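PDB 1Y5H: hypothetical protein RV2626C, which is of unknown function, a secreted homodimeric CBS-domain protein of the hypoxic response that probably binds zinc and, unlike some relatives, does not seem to bind AMP. Local coordinates for residues Gly22-Thr28 with Pro71-Gly77; Ala30-Met34 with Leu55-Ile60; Met96-Met100 with Val120-Ile125. All blocks are in the same frame, centred on the assembly; numbering follows the deposited sequence.

Contacts 1 and 2 adjoin, their centres 10 Å apart, and share helix 27-37; both segments of contact 2 lie in the first CBS repeat. E25 OE1 of contact 1 lies 2.6 Å from Y33 OH of contact 2, a probable hydrogen bond, and A76 CB packs 3.9 Å from L55 CD2. Both touch the second subunit. Contact 3 is the counterpart of contact 2 in the other repeat, a helix set against a strand-to-helix junction, with centres 20 Å apart and nearest atoms about 11 Å apart, across the centre of the chain. Zinc binding, inferred by similarity, would involve H103 and H128, whose side chains are each about 7 Å from contact 3, from M100 and I125 respectively.

Contact 1: residues Gly22-Thr28 with Pro71-Gly77; sequences GEHETLT and PNTATAG
L27 and T28, at the start of helix 27-37, lean on the loop P71-T75 that leads into helix 76-80. L27 CB rests 4.1 Å from P71 CB, its CG lies against the carbonyl oxygen and methyl of A74, L27 CD1 ends on A74 CB (3.8 Å), and CD2 turns to the carbonyl of T75. CG stands anti to the carbonyl carbon (chi1 -62°), which sends both methyls toward residues 74 and 75. T28 OG1 donates to N72 OD1 at 2.9 Å, from well above the amide plane. Beside it, T28 N reaches P71 O. The backbones form a single bridge at T26 and T75: A76 N donates to E25 O at 2.8 Å, nearly in line with its C=O, and L27 N donates to A74 O. Further on, G77 N meets a lone pair of E23 O at 2.9 Å. T26 and T75 are both N-caps, their hydroxyls accepting from A29 N and E78 N, so the bridge ties together the starts of two helices. E23 also makes a salt bridge to R81, while A76 packs on I44 and L55. The contact thus joins helices 27-37 and 76-80 beside strands 41-45 and 51-56, with L65 of the second subunit packing on T28 and P71.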
loop_
_atom_site.group_PDB
_atom_site.type_symbol
_atom_site.label_atom_id
_atom_site.label_comp_id
_atom_site.label_asym_id
_atom_site.label_seq_id
_atom_site.Cartn_x
_atom_site.Cartn_y
_atom_site.Cartn_z
ATOM N N GLY A 22 15.120 -9.702 -8.812
ATOM C CA GLY A 22 15.826 -10.834 -8.241
ATOM C C GLY A 22 15.495 -11.077 -6.782
ATOM O O GLY A 22 15.350 -10.132 -6.006
ATOM N N GLU A 23 15.388 -12.348 -6.408
ATOM C CA GLU A 23 15.067 -12.727 -5.035
ATOM C C GLU A 23 16.107 -12.254 -4.020
ATOM O O GLU A 23 15.793 -12.087 -2.842
ATOM C CB GLU A 23 14.930 -14.251 -4.922
ATOM C CG GLU A 23 16.213 -14.994 -5.283
ATOM C CD GLU A 23 16.224 -16.449 -4.838
ATOM O OE1 GLU A 23 16.063 -16.703 -3.625
ATOM O OE2 GLU A 23 16.407 -17.335 -5.698
ATOM N N HIS A 24 17.342 -12.041 -4.466
ATOM C CA HIS A 24 18.398 -11.604 -3.557
ATOM C C HIS A 24 18.543 -10.092 -3.450
ATOM O O HIS A 24 19.395 -9.597 -2.704
ATOM C CB HIS A 24 19.738 -12.218 -3.969
ATOM C CG HIS A 24 19.729 -13.715 -3.992
ATOM N ND1 HIS A 24 19.479 -14.475 -2.869
ATOM C CD2 HIS A 24 19.903 -14.594 -5.008
ATOM C CE1 HIS A 24 19.497 -15.756 -3.193
ATOM N NE2 HIS A 24 19.751 -15.855 -4.485
ATOM N N GLU A 25 17.730 -9.352 -4.199
ATOM C CA GLU A 25 17.790 -7.897 -4.128
ATOM C C GLU A 25 17.220 -7.468 -2.772
ATOM O O GLU A 25 16.328 -8.127 -2.230
ATOM C CB GLU A 25 17.019 -7.274 -5.296
ATOM C CG GLU A 25 17.628 -7.673 -6.648
ATOM C CD GLU A 25 17.190 -6.796 -7.808
ATOM O OE1 GLU A 25 17.425 -5.569 -7.751
ATOM O OE2 GLU A 25 16.624 -7.334 -8.787
ATOM N N THR A 26 17.754 -6.386 -2.214
ATOM C CA THR A 26 17.301 -5.900 -0.907
ATOM C C THR A 26 15.926 -5.241 -0.977
ATOM O O THR A 26 15.428 -4.925 -2.057
ATOM C CB THR A 26 18.294 -4.886 -0.311
ATOM O OG1 THR A 26 18.247 -3.667 -1.064
ATOM C CG2 THR A 26 19.719 -5.458 -0.337
ATOM N N LEU A 27 15.301 -5.045 0.180
ATOM C CA LEU A 27 13.989 -4.411 0.194
ATOM C C LEU A 27 14.118 -2.954 -0.236
ATOM O O LEU A 27 13.211 -2.402 -0.858
ATOM C CB LEU A 27 13.350 -4.498 1.585
ATOM C CG LEU A 27 13.074 -5.914 2.104
ATOM C CD1 LEU A 27 12.362 -5.823 3.459
ATOM C CD2 LEU A 27 12.207 -6.685 1.103
ATOM N N THR A 28 15.244 -2.333 0.098
ATOM C CA THR A 28 15.469 -0.950 -0.298
ATOM C C THR A 28 15.518 -0.885 -1.823
ATOM O O THR A 28 14.956 0.021 -2.436
ATOM C CB THR A 28 16.786 -0.416 0.287
ATOM O OG1 THR A 28 16.689 -0.391 1.718
ATOM C CG2 THR A 28 17.070 0.993 -0.219
ATOM N N PRO A 71 15.923 -3.033 5.961
ATOM C CA PRO A 71 15.634 -3.039 4.521
ATOM C C PRO A 71 16.860 -3.113 3.619
ATOM O O PRO A 71 16.737 -3.432 2.432
ATOM C CB PRO A 71 14.830 -1.758 4.324
ATOM C CG PRO A 71 15.389 -0.850 5.369
ATOM C CD PRO A 71 15.503 -1.759 6.574
ATOM N N ASN A 72 18.037 -2.829 4.177
ATOM C CA ASN A 72 19.268 -2.880 3.393
ATOM C C ASN A 72 19.903 -4.263 3.371
ATOM O O ASN A 72 20.862 -4.487 2.627
ATOM C CB ASN A 72 20.294 -1.864 3.909
ATOM C CG ASN A 72 19.884 -0.435 3.636
ATOM O OD1 ASN A 72 19.415 -0.111 2.548
ATOM N ND2 ASN A 72 20.073 0.434 4.623
ATOM N N THR A 73 19.389 -5.182 4.184
ATOM C CA THR A 73 19.918 -6.544 4.215
ATOM C C THR A 73 18.838 -7.598 3.960
ATOM O O THR A 73 19.123 -8.643 3.373
ATOM C CB THR A 73 20.638 -6.858 5.548
ATOM O OG1 THR A 73 19.700 -6.842 6.632
ATOM C CG2 THR A 73 21.733 -5.833 5.807
ATOM N N ALA A 74 17.606 -7.334 4.397
ATOM C CA ALA A 74 16.503 -8.267 4.160
ATOM C C ALA A 74 16.274 -8.276 2.650
ATOM O O ALA A 74 16.390 -7.239 2.000
ATOM C CB ALA A 74 15.242 -7.794 4.883
ATOM N N THR A 75 15.934 -9.436 2.100
ATOM C CA THR A 75 15.743 -9.560 0.656
ATOM C C THR A 75 14.300 -9.671 0.190
ATOM O O THR A 75 13.406 -10.049 0.950
ATOM C CB THR A 75 16.494 -10.778 0.120
ATOM O OG1 THR A 75 15.887 -11.970 0.635
ATOM C CG2 THR A 75 17.955 -10.734 0.548
ATOM N N ALA A 76 14.079 -9.339 -1.075
ATOM C CA ALA A 76 12.746 -9.403 -1.659
ATOM C C ALA A 76 12.209 -10.828 -1.567
ATOM O O ALA A 76 11.026 -11.041 -1.284
ATOM C CB ALA A 76 12.794 -8.952 -3.118
ATOM N N GLY A 77 13.084 -11.798 -1.809
ATOM C CA GLY A 77 12.677 -13.193 -1.751
ATOM C C GLY A 77 12.195 -13.636 -0.379
ATOM O O GLY A 77 11.239 -14.405 -0.271
HETATM O O HOH W 1 20.181 -1.955 -0.242
#

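Contact 2: residues Ala30-Met34 with Leu55-Ile60; sequences AAQYM and LTDRDI
M34 and A30, one helical turn apart, face the junction where strand 51-56 passes into helix 57-65, with the backbones held well apart: the CA atoms of A31 and D57 are 7.2 Å from each other. This is helix packing within the beta-alpha-beta-beta-alpha order of a CBS repeat, made here by strand 21-22, helix 27-37, strands 41-45 and 51-56, and helix 57-65. The contact is buried and its cross-segment interactions are apolar. M34, a selenomethionine, does most of the work. Its CG is anti to the carbonyl carbon (chi1 -68°) and the chain runs extended from there, carrying the selenium and methyl across to the junction. M34 SE lies 3.8 Å from D57 CB, the two side chains crossing at a slant, while CE reaches the backbone near L55 O and packs 3.8 Å from I60 CD1. I60 CD1 also comes within 4.3 Å of A30 CB. On the strand side, L55 turns CD2 onto A30 CB at 3.6 Å and leaves CG beside M34 CE, so L55 CD2 touches both the alanine and the selenomethionine methyl; A76 and L79 of helix 76-80 also touch L55. Dimer contacts lie close by: D57 and R58 make reciprocal salt bridges with R58 and D57 of the second subunit, and A31 and M34 pack on V61 and I62 of that subunit. T56 and D59 form a capping box at the beginning of helix 57-65. D59 N donates to T56 OG1 at 3.0 Å, and in return T56 N donates to D59 OD2 at 3.1 Å, the donor standing above the carboxylate plane, 50° out of it.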
loop_
_atom_site.group_PDB
_atom_site.type_symbol
_atom_site.label_atom_id
_atom_site.label_comp_id
_atom_site.label_asym_id
_atom_site.label_seq_id
_atom_site.Cartn_x
_atom_site.Cartn_y
_atom_site.Cartn_z
ATOM N N ALA A 30 14.091 -2.956 -3.899
ATOM C CA ALA A 30 12.740 -3.217 -4.384
ATOM C C ALA A 30 11.877 -1.958 -4.293
ATOM O O ALA A 30 11.050 -1.699 -5.165
ATOM C CB ALA A 30 12.104 -4.351 -3.584
ATOM N N ALA A 31 12.077 -1.178 -3.233
ATOM C CA ALA A 31 11.318 0.054 -3.041
ATOM C C ALA A 31 11.624 1.017 -4.180
ATOM O O ALA A 31 10.739 1.719 -4.667
ATOM C CB ALA A 31 11.679 0.688 -1.701
ATOM N N GLN A 32 12.883 1.046 -4.600
ATOM C CA GLN A 32 13.287 1.917 -5.702
ATOM C C GLN A 32 12.588 1.530 -7.003
ATOM O O GLN A 32 12.203 2.397 -7.786
ATOM C CB GLN A 32 14.803 1.864 -5.881
ATOM C CG GLN A 32 15.552 2.439 -4.691
ATOM C CD GLN A 32 17.041 2.165 -4.725
ATOM O OE1 GLN A 32 17.782 2.611 -3.848
ATOM N NE2 GLN A 32 17.490 1.425 -5.731
ATOM N N TYR A 33 12.414 0.231 -7.237
ATOM C CA TYR A 33 11.745 -0.221 -8.455
ATOM C C TYR A 33 10.272 0.158 -8.451
ATOM O O TYR A 33 9.698 0.477 -9.494
ATOM C CB TYR A 33 11.870 -1.737 -8.621
ATOM C CG TYR A 33 13.280 -2.225 -8.844
ATOM C CD1 TYR A 33 14.073 -1.694 -9.863
ATOM C CD2 TYR A 33 13.817 -3.240 -8.055
ATOM C CE1 TYR A 33 15.368 -2.167 -10.089
ATOM C CE2 TYR A 33 15.104 -3.720 -8.272
ATOM C CZ TYR A 33 15.875 -3.181 -9.290
ATOM O OH TYR A 33 17.152 -3.656 -9.500
HETATM N N MSE A 34 9.656 0.121 -7.275
HETATM C CA MSE A 34 8.248 0.463 -7.169
HETATM C C MSE A 34 8.022 1.943 -7.451
HETATM O O MSE A 34 6.989 2.321 -8.009
HETATM C CB MSE A 34 7.728 0.106 -5.781
HETATM C CG MSE A 34 7.692 -1.383 -5.533
HETATM SE SE MSE A 34 7.145 -1.708 -3.732
HETATM C CE MSE A 34 7.334 -3.633 -3.702
ATOM N N LEU A 55 5.938 -9.358 -4.263
ATOM C CA LEU A 55 6.297 -8.500 -3.140
ATOM C C LEU A 55 5.507 -7.210 -3.299
ATOM O O LEU A 55 5.547 -6.589 -4.357
ATOM C CB LEU A 55 7.794 -8.175 -3.168
ATOM C CG LEU A 55 8.276 -7.259 -2.032
ATOM C CD1 LEU A 55 8.269 -8.030 -0.718
ATOM C CD2 LEU A 55 9.676 -6.738 -2.342
ATOM N N THR A 56 4.792 -6.801 -2.254
ATOM C CA THR A 56 4.018 -5.570 -2.322
ATOM C C THR A 56 4.644 -4.492 -1.450
ATOM O O THR A 56 5.478 -4.779 -0.582
ATOM C CB THR A 56 2.564 -5.776 -1.853
ATOM O OG1 THR A 56 2.548 -6.104 -0.456
ATOM C CG2 THR A 56 1.902 -6.896 -2.652
ATOM N N ASP A 57 4.246 -3.249 -1.686
ATOM C CA ASP A 57 4.769 -2.156 -0.891
ATOM C C ASP A 57 4.387 -2.339 0.573
ATOM O O ASP A 57 5.213 -2.105 1.461
ATOM C CB ASP A 57 4.277 -0.799 -1.432
ATOM C CG ASP A 57 2.775 -0.761 -1.725
ATOM O OD1 ASP A 57 2.340 0.248 -2.318
ATOM O OD2 ASP A 57 2.033 -1.703 -1.375
ATOM N N ARG A 58 3.156 -2.785 0.830
ATOM C CA ARG A 58 2.729 -2.994 2.206
ATOM C C ARG A 58 3.542 -4.112 2.857
ATOM O O ARG A 58 3.826 -4.053 4.055
ATOM C CB ARG A 58 1.234 -3.317 2.289
ATOM C CG ARG A 58 0.750 -3.411 3.723
ATOM C CD ARG A 58 -0.763 -3.377 3.847
ATOM N NE ARG A 58 -1.176 -3.528 5.242
ATOM C CZ ARG A 58 -1.084 -2.578 6.170
ATOM N NH1 ARG A 58 -0.598 -1.383 5.863
ATOM N NH2 ARG A 58 -1.464 -2.832 7.417
ATOM N N ASP A 59 3.924 -5.120 2.072
ATOM C CA ASP A 59 4.735 -6.229 2.588
ATOM C C ASP A 59 6.032 -5.687 3.187
ATOM O O ASP A 59 6.458 -6.106 4.257
ATOM C CB ASP A 59 5.142 -7.201 1.471
ATOM C CG ASP A 59 4.041 -8.163 1.084
ATOM O OD1 ASP A 59 3.036 -8.274 1.820
ATOM O OD2 ASP A 59 4.203 -8.830 0.033
ATOM N N ILE A 60 6.670 -4.777 2.460
ATOM C CA ILE A 60 7.927 -4.187 2.906
ATOM C C ILE A 60 7.753 -3.485 4.248
ATOM O O ILE A 60 8.607 -3.577 5.126
ATOM C CB ILE A 60 8.458 -3.186 1.860
ATOM C CG1 ILE A 60 8.852 -3.949 0.585
ATOM C CG2 ILE A 60 9.651 -2.404 2.426
ATOM C CD1 ILE A 60 9.354 -3.047 -0.535
#

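Contact 3: residues Met96-Met100 with Val120-Ile125; sequences MLNVM and VTEADI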
loop_
_atom_site.group_PDB
_atom_site.type_symbol
_atom_site.label_atom_id
_atom_site.label_comp_id
_atom_site.label_asym_id
_atom_site.label_seq_id
_atom_site.Cartn_x
_atom_site.Cartn_y
_atom_site.Cartn_z
HETATM N N MSE A 96 -8.415 -15.985 -13.924
HETATM C CA MSE A 96 -7.665 -14.843 -13.416
HETATM C C MSE A 96 -8.408 -14.163 -12.273
HETATM O O MSE A 96 -7.808 -13.784 -11.271
HETATM C CB MSE A 96 -7.396 -13.842 -14.544
HETATM C CG MSE A 96 -6.409 -14.364 -15.569
HETATM SE SE MSE A 96 -6.089 -13.130 -17.015
HETATM C CE MSE A 96 -7.239 -13.933 -18.344
ATOM N N LEU A 97 -9.720 -14.011 -12.427
ATOM C CA LEU A 97 -10.524 -13.390 -11.390
ATOM C C LEU A 97 -10.564 -14.290 -10.165
ATOM O O LEU A 97 -10.589 -13.799 -9.044
ATOM C CB LEU A 97 -11.943 -13.125 -11.899
ATOM C CG LEU A 97 -12.036 -12.084 -13.018
ATOM C CD1 LEU A 97 -13.464 -12.033 -13.547
ATOM C CD2 LEU A 97 -11.609 -10.719 -12.491
ATOM N N ASN A 98 -10.565 -15.604 -10.375
ATOM C CA ASN A 98 -10.584 -16.528 -9.244
ATOM C C ASN A 98 -9.344 -16.316 -8.380
ATOM O O ASN A 98 -9.431 -16.262 -7.155
ATOM C CB ASN A 98 -10.624 -17.989 -9.708
ATOM C CG ASN A 98 -11.965 -18.381 -10.299
ATOM O OD1 ASN A 98 -13.004 -17.834 -9.930
ATOM N ND2 ASN A 98 -11.951 -19.351 -11.207
ATOM N N VAL A 99 -8.187 -16.201 -9.025
ATOM C CA VAL A 99 -6.941 -15.992 -8.299
ATOM C C VAL A 99 -6.952 -14.652 -7.572
ATOM O O VAL A 99 -6.601 -14.567 -6.391
ATOM C CB VAL A 99 -5.731 -16.045 -9.251
ATOM C CG1 VAL A 99 -4.459 -15.661 -8.509
ATOM C CG2 VAL A 99 -5.602 -17.445 -9.834
HETATM N N MSE A 100 -7.364 -13.605 -8.278
HETATM C CA MSE A 100 -7.423 -12.275 -7.691
HETATM C C MSE A 100 -8.348 -12.237 -6.482
HETATM O O MSE A 100 -8.043 -11.588 -5.486
HETATM C CB MSE A 100 -7.892 -11.256 -8.730
HETATM C CG MSE A 100 -6.821 -10.882 -9.739
HETATM SE SE MSE A 100 -7.484 -9.689 -11.103
HETATM C CE MSE A 100 -6.023 -9.858 -12.362
ATOM N N VAL A 120 -0.727 -9.539 -15.324
ATOM C CA VAL A 120 -2.059 -9.119 -15.731
ATOM C C VAL A 120 -2.720 -8.394 -14.566
ATOM O O VAL A 120 -2.674 -8.869 -13.435
ATOM C CB VAL A 120 -2.939 -10.318 -16.135
ATOM C CG1 VAL A 120 -4.336 -9.832 -16.484
ATOM C CG2 VAL A 120 -2.334 -11.036 -17.322
ATOM N N THR A 121 -3.316 -7.236 -14.835
ATOM C CA THR A 121 -3.990 -6.479 -13.780
ATOM C C THR A 121 -5.496 -6.554 -13.967
ATOM O O THR A 121 -5.985 -6.908 -15.036
ATOM C CB THR A 121 -3.600 -4.982 -13.785
ATOM O OG1 THR A 121 -4.227 -4.321 -14.894
ATOM C CG2 THR A 121 -2.092 -4.827 -13.886
ATOM N N GLU A 122 -6.228 -6.210 -12.916
ATOM C CA GLU A 122 -7.678 -6.234 -12.977
ATOM C C GLU A 122 -8.142 -5.235 -14.031
ATOM O O GLU A 122 -9.122 -5.472 -14.734
ATOM C CB GLU A 122 -8.259 -5.884 -11.610
ATOM C CG GLU A 122 -9.698 -6.309 -11.440
ATOM C CD GLU A 122 -10.157 -6.238 -9.998
ATOM O OE1 GLU A 122 -10.145 -5.127 -9.424
ATOM O OE2 GLU A 122 -10.529 -7.294 -9.441
ATOM N N ALA A 123 -7.418 -4.125 -14.152
ATOM C CA ALA A 123 -7.753 -3.096 -15.134
ATOM C C ALA A 123 -7.602 -3.643 -16.551
ATOM O O ALA A 123 -8.369 -3.284 -17.446
ATOM C CB ALA A 123 -6.864 -1.879 -14.942
ATOM N N ASP A 124 -6.608 -4.504 -16.755
ATOM C CA ASP A 124 -6.395 -5.112 -18.062
ATOM C C ASP A 124 -7.621 -5.941 -18.437
ATOM O O ASP A 124 -8.059 -5.938 -19.586
ATOM C CB ASP A 124 -5.159 -6.022 -18.054
ATOM C CG ASP A 124 -3.857 -5.250 -17.959
ATOM O OD1 ASP A 124 -3.756 -4.179 -18.590
ATOM O OD2 ASP A 124 -2.929 -5.727 -17.267
ATOM N N ILE A 125 -8.168 -6.659 -17.461
ATOM C CA ILE A 125 -9.345 -7.488 -17.700
ATOM C C ILE A 125 -10.541 -6.619 -18.083
ATOM O O ILE A 125 -11.270 -6.935 -19.025
ATOM C CB ILE A 125 -9.692 -8.335 -16.450
ATOM C CG1 ILE A 125 -8.563 -9.336 -16.180
ATOM C CG2 ILE A 125 -11.003 -9.075 -16.665
ATOM C CD1 ILE A 125 -8.751 -10.165 -14.923
#
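M96 and M100, both selenomethionines, extend from one side of helix 93-103 toward V120 and the start of helix 122-127, but their ends are turned differently. M96 bends at its last torsion (chi3 -100°); its SE lies 3.8 Å from V120 CG1, and the two side chains cross at about a right angle. M100, extended beyond CG, carries SE obliquely past E122, 3.9 Å from E122 CB, and CE arrives where strand 115-121 passes into helix 122-127, 3.7 Å from both V120 O and E122 N. I125 completes the cluster with the end of one branch. Its CD1 meets M100 CE at 3.8 Å, L97 CD2 at 3.8 Å and M96 CB at 3.9 Å, and thus touches three residues of the facing helix. The L97 side chain comes to it obliquely, from the more exposed side of helix 93-103. Helix 122-127 is secured at its start by a capping box: T121 OG1 accepts from D124 N, and D124 OD2 receives T121 N on its anti side at 2.9 Å. D124 OD1 also makes a salt bridge to R127. In the second CBS repeat, this contact joins helix 93-103 to strand 115-121 and helix 122-127, with strand 107-112 adding V108 against M100 and V110 against V120, and I13 of helix 10-13 packing on M96, V120 and I125.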